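Local coordinates for protein cellulase CEL9M (Clostridium cellulolyticum, PDB 1IA6) that probably hydrolyses internal beta-1,4-glucosidic linkages in cellulose and related beta-glucans as a family 9 endoglucanase carrying zinc and calcium ions, at residues Thr40-Asp45 against Gly137-Leu142; Phe115-Gly120 against Ser141-Asp146; Val316-Cys321 against Ser328-Ala333. All coordinates share one frame; numbering follows the deposited sequence.

Interaction 1: residues Thr40-Asp45 against Gly137-Leu142; sequences TTDGSD and GQRPSL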
ATOM      1  N   THR A  40      14.413 -15.091 -10.367  1.00 14.00           N
ATOM      2  CA  THR A  40      14.926 -14.500 -11.592  1.00 15.71           C
ATOM      3  C   THR A  40      14.339 -15.044 -12.887  1.00 15.67           C
ATOM      4  O   THR A  40      14.675 -14.555 -13.965  1.00 17.68           O
ATOM      5  CB  THR A  40      16.453 -14.665 -11.651  1.00 16.53           C
ATOM      6  OG1 THR A  40      16.779 -16.062 -11.666  1.00 16.60           O
ATOM      7  CG2 THR A  40      17.103 -14.023 -10.433  1.00 17.18           C
ATOM      8  N   THR A  41      13.466 -16.042 -12.792  1.00 16.07           N
ATOM      9  CA  THR A  41      12.866 -16.634 -13.985  1.00 18.86           C
ATOM     10  C   THR A  41      11.365 -16.379 -14.093  1.00 16.69           C
ATOM     11  O   THR A  41      10.688 -16.998 -14.911  1.00 17.30           O
ATOM     12  CB  THR A  41      13.087 -18.167 -14.029  1.00 17.55           C
ATOM     13  OG1 THR A  41      12.298 -18.798 -13.012  1.00 24.94           O
ATOM     14  CG2 THR A  41      14.544 -18.500 -13.797  1.00 22.75           C
ATOM     15  N   ASP A  42      10.843 -15.471 -13.271  1.00 15.24           N
ATOM     16  CA  ASP A  42       9.417 -15.162 -13.303  1.00 13.62           C
ATOM     17  C   ASP A  42       8.926 -14.816 -14.703  1.00 12.52           C
ATOM     18  O   ASP A  42       9.536 -14.008 -15.401  1.00 12.40           O
ATOM     19  CB  ASP A  42       9.100 -13.998 -12.361  1.00 12.66           C
ATOM     20  CG  ASP A  42       9.084 -14.414 -10.906  1.00 13.42           C
ATOM     21  OD1 ASP A  42       9.247 -15.621 -10.621  1.00 10.00           O
ATOM     22  OD2 ASP A  42       8.900 -13.528 -10.047  1.00 11.57           O
ATOM     23  N   GLY A  43       7.816 -15.430 -15.101  1.00 11.62           N
ATOM     24  CA  GLY A  43       7.250 -15.166 -16.411  1.00 13.88           C
ATOM     25  C   GLY A  43       7.757 -16.083 -17.511  1.00 15.02           C
ATOM     26  O   GLY A  43       7.223 -16.074 -18.620  1.00 13.68           O
ATOM     27  N   SER A  44       8.774 -16.886 -17.212  1.00 14.86           N
ATOM     28  CA  SER A  44       9.335 -17.783 -18.218  1.00 17.79           C
ATOM     29  C   SER A  44       8.317 -18.796 -18.731  1.00 18.13           C
ATOM     30  O   SER A  44       8.451 -19.306 -19.845  1.00 20.36           O
ATOM     31  CB  SER A  44      10.564 -18.514 -17.658  1.00 17.70           C
ATOM     32  OG  SER A  44      10.208 -19.426 -16.635  1.00 22.05           O
ATOM     33  N   ASP A  45       7.294 -19.080 -17.927  1.00 17.81           N
ATOM     34  CA  ASP A  45       6.268 -20.036 -18.323  1.00 18.56           C
ATOM     35  C   ASP A  45       5.343 -19.502 -19.417  1.00 19.90           C
ATOM     36  O   ASP A  45       4.685 -20.278 -20.110  1.00 20.92           O
ATOM     37  CB  ASP A  45       5.452 -20.482 -17.097  1.00 18.89           C
ATOM     38  CG  ASP A  45       4.715 -19.334 -16.422  1.00 18.95           C
ATOM     39  OD1 ASP A  45       5.278 -18.223 -16.341  1.00 18.08           O
ATOM     40  OD2 ASP A  45       3.577 -19.554 -15.951  1.00 17.52           O
ATOM     41  N   GLY A 137      12.859 -23.438  -8.563  0.50 25.18           N
ATOM     42  CA  GLY A 137      11.728 -24.067  -9.212  0.50 27.68           C
ATOM     43  C   GLY A 137      11.004 -23.100 -10.121  0.50 29.09           C
ATOM     44  O   GLY A 137      11.549 -22.063 -10.504  0.50 29.66           O
ATOM     45  N   GLN A 138       9.766 -23.434 -10.458  0.50 30.03           N
ATOM     46  CA  GLN A 138       8.963 -22.599 -11.337  0.50 30.54           C
ATOM     47  C   GLN A 138       7.731 -21.992 -10.689  0.50 29.07           C
ATOM     48  O   GLN A 138       6.902 -22.698 -10.120  0.50 30.04           O
ATOM     49  CB  GLN A 138       8.509 -23.405 -12.558  0.50 32.29           C
ATOM     50  CG  GLN A 138       9.465 -23.392 -13.735  0.50 35.02           C
ATOM     51  CD  GLN A 138       9.621 -22.010 -14.340  0.50 36.30           C
ATOM     52  OE1 GLN A 138      10.663 -21.370 -14.201  0.50 37.54           O
ATOM     53  NE2 GLN A 138       8.575 -21.536 -15.011  0.50 37.05           N
ATOM     54  N   ARG A 139       7.626 -20.670 -10.764  1.00 26.98           N
ATOM     55  CA  ARG A 139       6.453 -19.972 -10.266  1.00 22.99           C
ATOM     56  C   ARG A 139       5.539 -19.733 -11.453  1.00 18.98           C
ATOM     57  O   ARG A 139       5.987 -19.301 -12.514  1.00 17.09           O
ATOM     58  CB  ARG A 139       6.839 -18.626  -9.652  1.00 23.16           C
ATOM     59  CG  ARG A 139       7.000 -18.649  -8.149  1.00 22.05           C
ATOM     60  CD  ARG A 139       8.289 -17.969  -7.745  1.00 19.95           C
ATOM     61  NE  ARG A 139       8.314 -16.532  -8.021  1.00 17.09           N
ATOM     62  CZ  ARG A 139       7.878 -15.598  -7.178  1.00 16.37           C
ATOM     63  NH1 ARG A 139       7.368 -15.948  -6.004  1.00 13.76           N
ATOM     64  NH2 ARG A 139       7.992 -14.312  -7.490  1.00 13.39           N
ATOM     65  N   PRO A 140       4.243 -20.015 -11.295  1.00 15.46           N
ATOM     66  CA  PRO A 140       3.311 -19.806 -12.401  1.00 14.69           C
ATOM     67  C   PRO A 140       2.830 -18.365 -12.518  1.00 15.02           C
ATOM     68  O   PRO A 140       2.637 -17.680 -11.512  1.00 13.24           O
ATOM     69  CB  PRO A 140       2.166 -20.747 -12.057  1.00 15.76           C
ATOM     70  CG  PRO A 140       2.112 -20.637 -10.554  1.00 16.33           C
ATOM     71  CD  PRO A 140       3.582 -20.705 -10.171  1.00 15.73           C
ATOM     72  N   SER A 141       2.671 -17.901 -13.751  1.00 12.90           N
ATOM     73  CA  SER A 141       2.136 -16.569 -14.001  1.00 14.41           C
ATOM     74  C   SER A 141       0.658 -16.944 -14.005  1.00 14.23           C
ATOM     75  O   SER A 141       0.031 -17.106 -15.054  1.00 15.85           O
ATOM     76  CB  SER A 141       2.599 -16.068 -15.366  1.00 14.52           C
ATOM     77  OG  SER A 141       4.017 -16.044 -15.419  1.00 13.96           O
ATOM     78  N   LEU A 142       0.126 -17.102 -12.798  1.00 13.38           N
ATOM     79  CA  LEU A 142      -1.239 -17.560 -12.571  1.00 11.93           C
ATOM     80  C   LEU A 142      -2.422 -16.815 -13.178  1.00 12.75           C
ATOM     81  O   LEU A 142      -3.315 -17.446 -13.749  1.00 11.95           O
ATOM     82  CB  LEU A 142      -1.463 -17.717 -11.064  1.00 11.47           C
ATOM     83  CG  LEU A 142      -2.567 -18.693 -10.650  1.00 13.26           C
ATOM     84  CD1 LEU A 142      -2.267 -20.076 -11.231  1.00 15.44           C
ATOM     85  CD2 LEU A 142      -2.655 -18.761  -9.137  1.00 14.53           C
TER
HETATM   86  O   HOH W   1       9.460 -18.229 -11.337  1.00 39.16           O
HETATM   87  O   HOH W   2       5.961 -16.761 -13.408  1.00 21.38           O

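Interaction 2: residues Phe115-Gly120 against Ser141-Asp146; sequences FYYQVG and SLYKAD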
ATOM      1  N   PHE A 115      -2.577  -7.767 -19.347  1.00 11.04           N
ATOM      2  CA  PHE A 115      -1.893  -7.384 -18.120  1.00  9.85           C
ATOM      3  C   PHE A 115      -1.806  -8.560 -17.164  1.00  8.98           C
ATOM      4  O   PHE A 115      -2.828  -9.037 -16.666  1.00  9.91           O
ATOM      5  CB  PHE A 115      -2.616  -6.237 -17.413  1.00  9.57           C
ATOM      6  CG  PHE A 115      -1.883  -5.726 -16.207  1.00  8.86           C
ATOM      7  CD1 PHE A 115      -0.671  -5.057 -16.350  1.00  9.30           C
ATOM      8  CD2 PHE A 115      -2.385  -5.937 -14.927  1.00  9.28           C
ATOM      9  CE1 PHE A 115       0.036  -4.608 -15.233  1.00  9.18           C
ATOM     10  CE2 PHE A 115      -1.685  -5.491 -13.801  1.00 10.83           C
ATOM     11  CZ  PHE A 115      -0.474  -4.827 -13.955  1.00  9.75           C
ATOM     12  N   TYR A 116      -0.583  -9.028 -16.922  1.00  9.27           N
ATOM     13  CA  TYR A 116      -0.339 -10.134 -16.000  1.00  9.93           C
ATOM     14  C   TYR A 116      -0.331  -9.525 -14.610  1.00 10.63           C
ATOM     15  O   TYR A 116       0.319  -8.498 -14.394  1.00 10.78           O
ATOM     16  CB  TYR A 116       1.013 -10.773 -16.305  1.00 12.93           C
ATOM     17  CG  TYR A 116       1.001 -11.582 -17.578  1.00 14.00           C
ATOM     18  CD1 TYR A 116       0.503 -12.883 -17.589  1.00 15.29           C
ATOM     19  CD2 TYR A 116       1.446 -11.033 -18.781  1.00 15.02           C
ATOM     20  CE1 TYR A 116       0.445 -13.624 -18.767  1.00 16.68           C
ATOM     21  CE2 TYR A 116       1.390 -11.766 -19.967  1.00 18.07           C
ATOM     22  CZ  TYR A 116       0.889 -13.061 -19.949  1.00 19.21           C
ATOM     23  OH  TYR A 116       0.826 -13.796 -21.111  1.00 24.07           O
ATOM     24  N   TYR A 117      -1.039 -10.140 -13.663  1.00 10.15           N
ATOM     25  CA  TYR A 117      -1.087  -9.553 -12.328  1.00 10.13           C
ATOM     26  C   TYR A 117      -0.810 -10.438 -11.120  1.00  9.60           C
ATOM     27  O   TYR A 117      -0.944  -9.990  -9.983  1.00 11.44           O
ATOM     28  CB  TYR A 117      -2.407  -8.796 -12.145  1.00  9.61           C
ATOM     29  CG  TYR A 117      -3.669  -9.626 -12.211  1.00 11.00           C
ATOM     30  CD1 TYR A 117      -4.074 -10.405 -11.128  1.00  8.72           C
ATOM     31  CD2 TYR A 117      -4.500  -9.576 -13.335  1.00 10.11           C
ATOM     32  CE1 TYR A 117      -5.283 -11.107 -11.157  1.00 10.58           C
ATOM     33  CE2 TYR A 117      -5.704 -10.272 -13.375  1.00 10.43           C
ATOM     34  CZ  TYR A 117      -6.092 -11.031 -12.282  1.00 10.86           C
ATOM     35  OH  TYR A 117      -7.295 -11.695 -12.310  1.00 12.25           O
ATOM     36  N   GLN A 118      -0.438 -11.692 -11.343  1.00  8.90           N
ATOM     37  CA  GLN A 118      -0.077 -12.543 -10.219  1.00  8.74           C
ATOM     38  C   GLN A 118       0.981 -13.544 -10.621  1.00  9.90           C
ATOM     39  O   GLN A 118       0.814 -14.294 -11.583  1.00  9.61           O
ATOM     40  CB  GLN A 118      -1.268 -13.296  -9.607  1.00  8.38           C
ATOM     41  CG  GLN A 118      -0.820 -14.033  -8.321  1.00  8.53           C
ATOM     42  CD  GLN A 118      -1.940 -14.694  -7.535  1.00  9.55           C
ATOM     43  OE1 GLN A 118      -3.011 -14.119  -7.345  1.00  9.53           O
ATOM     44  NE2 GLN A 118      -1.681 -15.905  -7.049  1.00  9.72           N
ATOM     45  N   VAL A 119       2.088 -13.525  -9.891  1.00  8.99           N
ATOM     46  CA  VAL A 119       3.186 -14.447 -10.126  1.00  9.81           C
ATOM     47  C   VAL A 119       3.333 -15.240  -8.841  1.00 10.04           C
ATOM     48  O   VAL A 119       3.546 -14.663  -7.771  1.00  9.30           O
ATOM     49  CB  VAL A 119       4.495 -13.700 -10.425  1.00  9.40           C
ATOM     50  CG1 VAL A 119       5.667 -14.681 -10.464  1.00 11.73           C
ATOM     51  CG2 VAL A 119       4.371 -12.974 -11.755  1.00 10.50           C
ATOM     52  N   GLY A 120       3.205 -16.558  -8.954  1.00 10.31           N
ATOM     53  CA  GLY A 120       3.297 -17.428  -7.796  1.00 11.01           C
ATOM     54  C   GLY A 120       1.921 -17.953  -7.424  1.00 11.35           C
ATOM     55  O   GLY A 120       0.899 -17.385  -7.815  1.00 10.11           O
ATOM     56  N   SER A 141       2.671 -17.901 -13.751  1.00 12.90           N
ATOM     57  CA  SER A 141       2.136 -16.569 -14.001  1.00 14.41           C
ATOM     58  C   SER A 141       0.658 -16.944 -14.005  1.00 14.23           C
ATOM     59  O   SER A 141       0.031 -17.106 -15.054  1.00 15.85           O
ATOM     60  CB  SER A 141       2.599 -16.068 -15.366  1.00 14.52           C
ATOM     61  OG  SER A 141       4.017 -16.044 -15.419  1.00 13.96           O
ATOM     62  N   LEU A 142       0.126 -17.102 -12.798  1.00 13.38           N
ATOM     63  CA  LEU A 142      -1.239 -17.560 -12.571  1.00 11.93           C
ATOM     64  C   LEU A 142      -2.422 -16.815 -13.178  1.00 12.75           C
ATOM     65  O   LEU A 142      -3.315 -17.446 -13.749  1.00 11.95           O
ATOM     66  CB  LEU A 142      -1.463 -17.717 -11.064  1.00 11.47           C
ATOM     67  CG  LEU A 142      -2.567 -18.693 -10.650  1.00 13.26           C
ATOM     68  CD1 LEU A 142      -2.267 -20.076 -11.231  1.00 15.44           C
ATOM     69  CD2 LEU A 142      -2.655 -18.761  -9.137  1.00 14.53           C
ATOM     70  N   TYR A 143      -2.448 -15.493 -13.052  1.00 12.00           N
ATOM     71  CA  TYR A 143      -3.566 -14.717 -13.580  1.00 12.07           C
ATOM     72  C   TYR A 143      -3.158 -13.559 -14.483  1.00 13.12           C
ATOM     73  O   TYR A 143      -2.095 -12.956 -14.323  1.00 11.34           O
ATOM     74  CB  TYR A 143      -4.409 -14.146 -12.435  1.00 12.13           C
ATOM     75  CG  TYR A 143      -4.954 -15.159 -11.454  1.00 13.16           C
ATOM     76  CD1 TYR A 143      -5.844 -16.152 -11.863  1.00 15.28           C
ATOM     77  CD2 TYR A 143      -4.603 -15.103 -10.104  1.00 14.52           C
ATOM     78  CE1 TYR A 143      -6.374 -17.062 -10.952  1.00 16.68           C
ATOM     79  CE2 TYR A 143      -5.129 -16.010  -9.182  1.00 16.65           C
ATOM     80  CZ  TYR A 143      -6.012 -16.985  -9.615  1.00 18.06           C
ATOM     81  OH  TYR A 143      -6.539 -17.882  -8.712  1.00 19.79           O
ATOM     82  N   LYS A 144      -4.032 -13.250 -15.431  1.00 13.40           N
ATOM     83  CA  LYS A 144      -3.809 -12.150 -16.351  1.00 14.18           C
ATOM     84  C   LYS A 144      -5.168 -11.601 -16.756  1.00 14.10           C
ATOM     85  O   LYS A 144      -6.160 -12.330 -16.783  1.00 15.40           O
ATOM     86  CB  LYS A 144      -3.057 -12.620 -17.598  1.00 15.59           C
ATOM     87  CG  LYS A 144      -3.860 -13.520 -18.517  1.00 18.68           C
ATOM     88  CD  LYS A 144      -3.102 -13.802 -19.805  1.00 22.06           C
ATOM     89  CE  LYS A 144      -3.883 -14.734 -20.709  1.00 22.60           C
ATOM     90  NZ  LYS A 144      -3.112 -15.054 -21.938  1.00 28.37           N
ATOM     91  N   ALA A 145      -5.209 -10.311 -17.052  1.00 12.94           N
ATOM     92  CA  ALA A 145      -6.433  -9.669 -17.480  1.00 12.35           C
ATOM     93  C   ALA A 145      -6.333  -9.447 -18.981  1.00 11.37           C
ATOM     94  O   ALA A 145      -5.264  -9.131 -19.499  1.00  9.81           O
ATOM     95  CB  ALA A 145      -6.605  -8.340 -16.762  1.00 13.01           C
ATOM     96  N   ASP A 146      -7.443  -9.656 -19.677  1.00 13.05           N
ATOM     97  CA  ASP A 146      -7.515  -9.447 -21.117  1.00 14.35           C
ATOM     98  C   ASP A 146      -8.983  -9.216 -21.468  1.00 14.16           C
ATOM     99  O   ASP A 146      -9.835  -9.198 -20.582  1.00 14.29           O
ATOM    100  CB  ASP A 146      -6.933 -10.647 -21.883  1.00 15.48           C
ATOM    101  CG  ASP A 146      -7.579 -11.956 -21.505  1.00 18.32           C
ATOM    102  OD1 ASP A 146      -8.822 -12.023 -21.466  1.00 18.75           O
ATOM    103  OD2 ASP A 146      -6.838 -12.927 -21.257  1.00 23.42           O
TER
HETATM  104  O   HOH W   3      -8.512 -11.686 -14.603  1.00 17.11           O

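Interaction 3: residues Val316-Cys321 against Ser328-Ala333; sequences VMLVYC and SLLDLA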
ATOM      1  N   VAL A 316      -5.852   9.675   5.184  1.00 10.00           N
ATOM      2  CA  VAL A 316      -6.924  10.322   4.434  1.00  9.35           C
ATOM      3  C   VAL A 316      -7.351  11.616   5.127  1.00 10.06           C
ATOM      4  O   VAL A 316      -7.556  12.641   4.475  1.00  9.78           O
ATOM      5  CB  VAL A 316      -8.150   9.388   4.291  1.00 11.17           C
ATOM      6  CG1 VAL A 316      -9.260  10.094   3.520  1.00 12.52           C
ATOM      7  CG2 VAL A 316      -7.740   8.109   3.569  1.00 12.68           C
ATOM      8  N   MET A 317      -7.480  11.571   6.449  1.00  9.07           N
ATOM      9  CA  MET A 317      -7.867  12.757   7.203  1.00 10.13           C
ATOM     10  C   MET A 317      -6.840  13.878   7.048  1.00 11.00           C
ATOM     11  O   MET A 317      -7.207  15.049   6.962  1.00 13.05           O
ATOM     12  CB  MET A 317      -8.033  12.425   8.686  1.00 10.89           C
ATOM     13  CG  MET A 317      -9.177  11.479   8.979  1.00 12.30           C
ATOM     14  SD  MET A 317      -9.326  11.160  10.744  1.00 14.31           S
ATOM     15  CE  MET A 317     -11.036  10.594  10.834  1.00 14.12           C
ATOM     16  N   LEU A 318      -5.557  13.530   7.012  1.00 10.01           N
ATOM     17  CA  LEU A 318      -4.523  14.555   6.864  1.00 10.09           C
ATOM     18  C   LEU A 318      -4.495  15.161   5.463  1.00 10.14           C
ATOM     19  O   LEU A 318      -4.164  16.336   5.296  1.00 10.70           O
ATOM     20  CB  LEU A 318      -3.143  13.993   7.224  1.00 11.99           C
ATOM     21  CG  LEU A 318      -2.954  13.642   8.704  1.00 11.82           C
ATOM     22  CD1 LEU A 318      -1.500  13.291   8.956  1.00 13.43           C
ATOM     23  CD2 LEU A 318      -3.371  14.820   9.577  1.00 12.34           C
ATOM     24  N   VAL A 319      -4.833  14.367   4.451  1.00  8.86           N
ATOM     25  CA  VAL A 319      -4.862  14.892   3.088  1.00 10.23           C
ATOM     26  C   VAL A 319      -6.021  15.884   3.029  1.00 11.72           C
ATOM     27  O   VAL A 319      -5.904  16.967   2.455  1.00 12.10           O
ATOM     28  CB  VAL A 319      -5.087  13.768   2.054  1.00  9.59           C
ATOM     29  CG1 VAL A 319      -5.247  14.360   0.660  1.00 11.56           C
ATOM     30  CG2 VAL A 319      -3.910  12.807   2.080  1.00  9.06           C
ATOM     31  N   TYR A 320      -7.138  15.506   3.644  1.00 10.97           N
ATOM     32  CA  TYR A 320      -8.321  16.354   3.693  1.00 12.27           C
ATOM     33  C   TYR A 320      -8.001  17.673   4.399  1.00 13.33           C
ATOM     34  O   TYR A 320      -8.459  18.738   3.981  1.00 13.85           O
ATOM     35  CB  TYR A 320      -9.444  15.634   4.446  1.00 12.30           C
ATOM     36  CG  TYR A 320     -10.696  16.455   4.636  1.00 15.38           C
ATOM     37  CD1 TYR A 320     -11.588  16.652   3.584  1.00 18.26           C
ATOM     38  CD2 TYR A 320     -10.990  17.035   5.869  1.00 17.10           C
ATOM     39  CE1 TYR A 320     -12.751  17.406   3.758  1.00 21.14           C
ATOM     40  CE2 TYR A 320     -12.146  17.792   6.052  1.00 21.03           C
ATOM     41  CZ  TYR A 320     -13.021  17.970   4.993  1.00 22.17           C
ATOM     42  OH  TYR A 320     -14.174  18.705   5.175  1.00 26.43           O
ATOM     43  N   CYS A 321      -7.208  17.599   5.466  1.00 12.67           N
ATOM     44  CA  CYS A 321      -6.851  18.792   6.235  1.00 15.41           C
ATOM     45  C   CYS A 321      -6.014  19.834   5.496  1.00 16.66           C
ATOM     46  O   CYS A 321      -5.882  20.966   5.960  1.00 16.92           O
ATOM     47  CB  CYS A 321      -6.141  18.392   7.532  1.00 15.21           C
ATOM     48  SG  CYS A 321      -7.266  17.736   8.783  1.00 17.36           S
ATOM     49  N   SER A 328     -10.140  18.712  15.085  1.00 19.19           N
ATOM     50  CA  SER A 328     -10.592  17.442  15.647  1.00 18.43           C
ATOM     51  C   SER A 328      -9.979  16.291  14.851  1.00 17.76           C
ATOM     52  O   SER A 328      -9.690  15.231  15.404  1.00 17.47           O
ATOM     53  CB  SER A 328     -12.119  17.343  15.621  1.00 20.43           C
ATOM     54  OG  SER A 328     -12.611  17.203  14.299  1.00 22.16           O
ATOM     55  N   LEU A 329      -9.775  16.510  13.556  1.00 15.51           N
ATOM     56  CA  LEU A 329      -9.187  15.490  12.693  1.00 16.29           C
ATOM     57  C   LEU A 329      -7.683  15.409  12.920  1.00 16.26           C
ATOM     58  O   LEU A 329      -7.108  14.321  12.946  1.00 14.98           O
ATOM     59  CB  LEU A 329      -9.479  15.800  11.221  1.00 17.51           C
ATOM     60  CG  LEU A 329     -10.954  15.753  10.813  1.00 18.97           C
ATOM     61  CD1 LEU A 329     -11.106  16.174   9.357  1.00 20.23           C
ATOM     62  CD2 LEU A 329     -11.495  14.347  11.020  1.00 21.17           C
ATOM     63  N   LEU A 330      -7.046  16.564  13.088  1.00 15.26           N
ATOM     64  CA  LEU A 330      -5.610  16.605  13.327  1.00 15.75           C
ATOM     65  C   LEU A 330      -5.268  15.941  14.656  1.00 16.28           C
ATOM     66  O   LEU A 330      -4.268  15.235  14.761  1.00 16.09           O
ATOM     67  CB  LEU A 330      -5.106  18.052  13.322  1.00 14.90           C
ATOM     68  CG  LEU A 330      -5.091  18.731  11.951  1.00 16.61           C
ATOM     69  CD1 LEU A 330      -4.756  20.204  12.105  1.00 17.84           C
ATOM     70  CD2 LEU A 330      -4.079  18.035  11.049  1.00 16.37           C
ATOM     71  N   ASP A 331      -6.101  16.163  15.670  1.00 16.57           N
ATOM     72  CA  ASP A 331      -5.851  15.562  16.975  1.00 17.20           C
ATOM     73  C   ASP A 331      -6.032  14.051  16.924  1.00 15.57           C
ATOM     74  O   ASP A 331      -5.256  13.306  17.519  1.00 15.43           O
ATOM     75  CB  ASP A 331      -6.786  16.146  18.038  1.00 20.43           C
ATOM     76  CG  ASP A 331      -6.531  17.616  18.299  1.00 23.80           C
ATOM     77  OD1 ASP A 331      -5.356  18.039  18.241  1.00 24.72           O
ATOM     78  OD2 ASP A 331      -7.505  18.347  18.575  1.00 26.85           O
ATOM     79  N   LEU A 332      -7.058  13.598  16.212  1.00 14.96           N
ATOM     80  CA  LEU A 332      -7.316  12.165  16.110  1.00 14.64           C
ATOM     81  C   LEU A 332      -6.161  11.499  15.378  1.00 14.34           C
ATOM     82  O   LEU A 332      -5.610  10.500  15.845  1.00 12.09           O
ATOM     83  CB  LEU A 332      -8.633  11.909  15.362  1.00 16.66           C
ATOM     84  CG  LEU A 332      -9.210  10.485  15.366  1.00 17.73           C
ATOM     85  CD1 LEU A 332     -10.644  10.523  14.865  1.00 19.66           C
ATOM     86  CD2 LEU A 332      -8.370   9.563  14.500  1.00 20.64           C
ATOM     87  N   ALA A 333      -5.795  12.061  14.229  1.00 12.87           N
ATOM     88  CA  ALA A 333      -4.707  11.520  13.421  1.00 12.03           C
ATOM     89  C   ALA A 333      -3.399  11.469  14.198  1.00 12.02           C
ATOM     90  O   ALA A 333      -2.672  10.474  14.144  1.00 10.58           O
ATOM     91  CB  ALA A 333      -4.531  12.360  12.154  1.00 11.24           C
TER

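Interaction 1: residues Thr40-Asp45 against Gly137-Leu142
The carboxylate of Asp42 meets the edge of the Arg139 guanidinium, and the two flat groups, 22° apart, are nearly coplanar. Arg139 grips side-on: NE bonds to Asp42 OD1 at 2.9 Å and NH2 to Asp42 OD2 at 2.8 Å, both almost straight and both on the syn side of the carboxylate. Bends at chi2 and chi3 turn the arginine chain so that NE, and not only the terminal nitrogens, faces the acid. Water 1 donates to Asp42 OD1 and accepts from the backbone N of Arg139, adding a second link between the two residues. The type II beta turn from Thr41 to Ser44, with Gly43 at its third position, carries Asp42 and Ser44. In the Gln138 conformer given, one of two, NE2 donates a bent bond to Ser44 OG (3.1 Å), a less certain link. The carboxylate of Asp45 holds the other end of the contact, taking Ser141 OG on the syn lone pair of OD1 (2.7 Å) and the backbone N of Ser141 on OD2 (2.9 Å). Water 2 ties Gly43 N to Arg139 O and Ser141 OG. Asp42 OD2 also forms a salt bridge with Lys62, while Arg139 NH1 bonds to the carbonyl of His60. A bidentate salt bridge at Asp42 and a two-bond hold of Asp45 by Ser141 thus join two irregular surface loops. Arg139 packs against the zinc ligands Cys22 and His39, about 5 Å from the ion, where Asp42 probably balances its charge.

Interaction 2: residues Phe115-Gly120 against Ser141-Asp146
Phe115 and Ala145 form a hydrogen-bonded pair of an antiparallel beta-sheet, in which strand 115-119 is the middle of three short strands and 143-145 an outer one. Phe115 N bonds to Ala145 O at 3.0 Å, and Ala145 N returns to Phe115 O at 2.7 Å; the Phe115 ring itself leads off to helix 152-169. Tyr116 faces Lys144 as a non-hydrogen-bonded pair, with their side chains on the same face of the sheet, side by side and pointing the same way. The extended lysine chain runs along the ring, Lys144 CB lying 3.6 Å from Tyr116 CD1. Tyr117 N reaches Tyr143 O at 3.1 Å. With CG between its backbone N and carbonyl carbon (chi1 63°), Tyr117 swings its ring across the partner strand, so that Tyr143 CB lies over one face, 3.4 Å from Tyr117 CE1. The hydroxyl of Tyr117 bonds to the backbone N of Asn199 and to water 3, which donates to Lys144 O. Gln118 stretches out beside Tyr143, its amide plane nearly perpendicular to the ring; OE1 meets that ring at the edge, in the ring plane, 3.3 Å from Tyr143 CD2. The backbone N of Gln118 is buried by the contact with no partner in the model. Val119 is joined by backbone hydrogen bonding to Lys62 of strand 62-63. At Gly120 the carbonyl O accepts from Gln118 NE2, which also bonds to Gln201 OE1; the Gly120 O lies 3.1 Å from NE2, in the plane of the Gln118 amide.

Interaction 3: residues Val316-Cys321 against Ser328-Ala333
Two successive helices of the alpha-barrel catalytic module, 306-323 and 327-341, form a helical hairpin, and this contact lies near its turn. The segment axes approach to 9.4 Å and run roughly antiparallel, at 146°. Leu329 is central. Its CD2 meets the end of Met317, whose chain crosses it at about a right angle, with Met317 CE 3.8 Å away. Its other branch, CD1, lies obliquely against the Tyr320 ring, 3.6 Å from CD2 of that tyrosine. With SG anti to its carbonyl carbon (chi1 -75°), Cys321 turns its sulfur toward the other helix, 3.8 Å from Leu329 CB and touching Leu330 CD2 as well. Leu330 CD2 in turn meets Leu318 CD2 at 3.6 Å, and the same branch of Leu318 rests on Ala333 CB at 3.7 Å. The Met317 methyl also reaches Leu332 CD1. No hydrogen bond crosses between the segments, so apolar contact alone joins them directly. Around this seam, helix 274-289 contributes Phe284, which packs on Met317 and Leu329 and meets the Tyr320 ring edge-to-face. Phe429 of helix 413-429 covers Leu318, Cys321 and Leu330, while Leu265 of helix 260-271 lies against Tyr320.

Overall arrangement
All three contacts lie in one glycosyl hydrolase family 9 module, at two opposite sides of its centre. Interactions 1 and 2 are neighbours, their centres 11 Å apart; they share Ser141 and Leu142 and end on the same stretch of chain. Pro140 O probably bonds to Gly120 N between them, and Val119 packs on Asp42 and Arg139, so loop 137-142, beside the zinc site, runs on into strand 143-145, while loop 40-45 packs on strand 115-119. Interaction 3 follows later in the chain, in helices 306-323 and 327-341, its centre 43 Å from that of interaction 1 and 37 Å from that of interaction 2. Polar loop contacts and a short sheet mark one side of the module, and apolar helix packing the other.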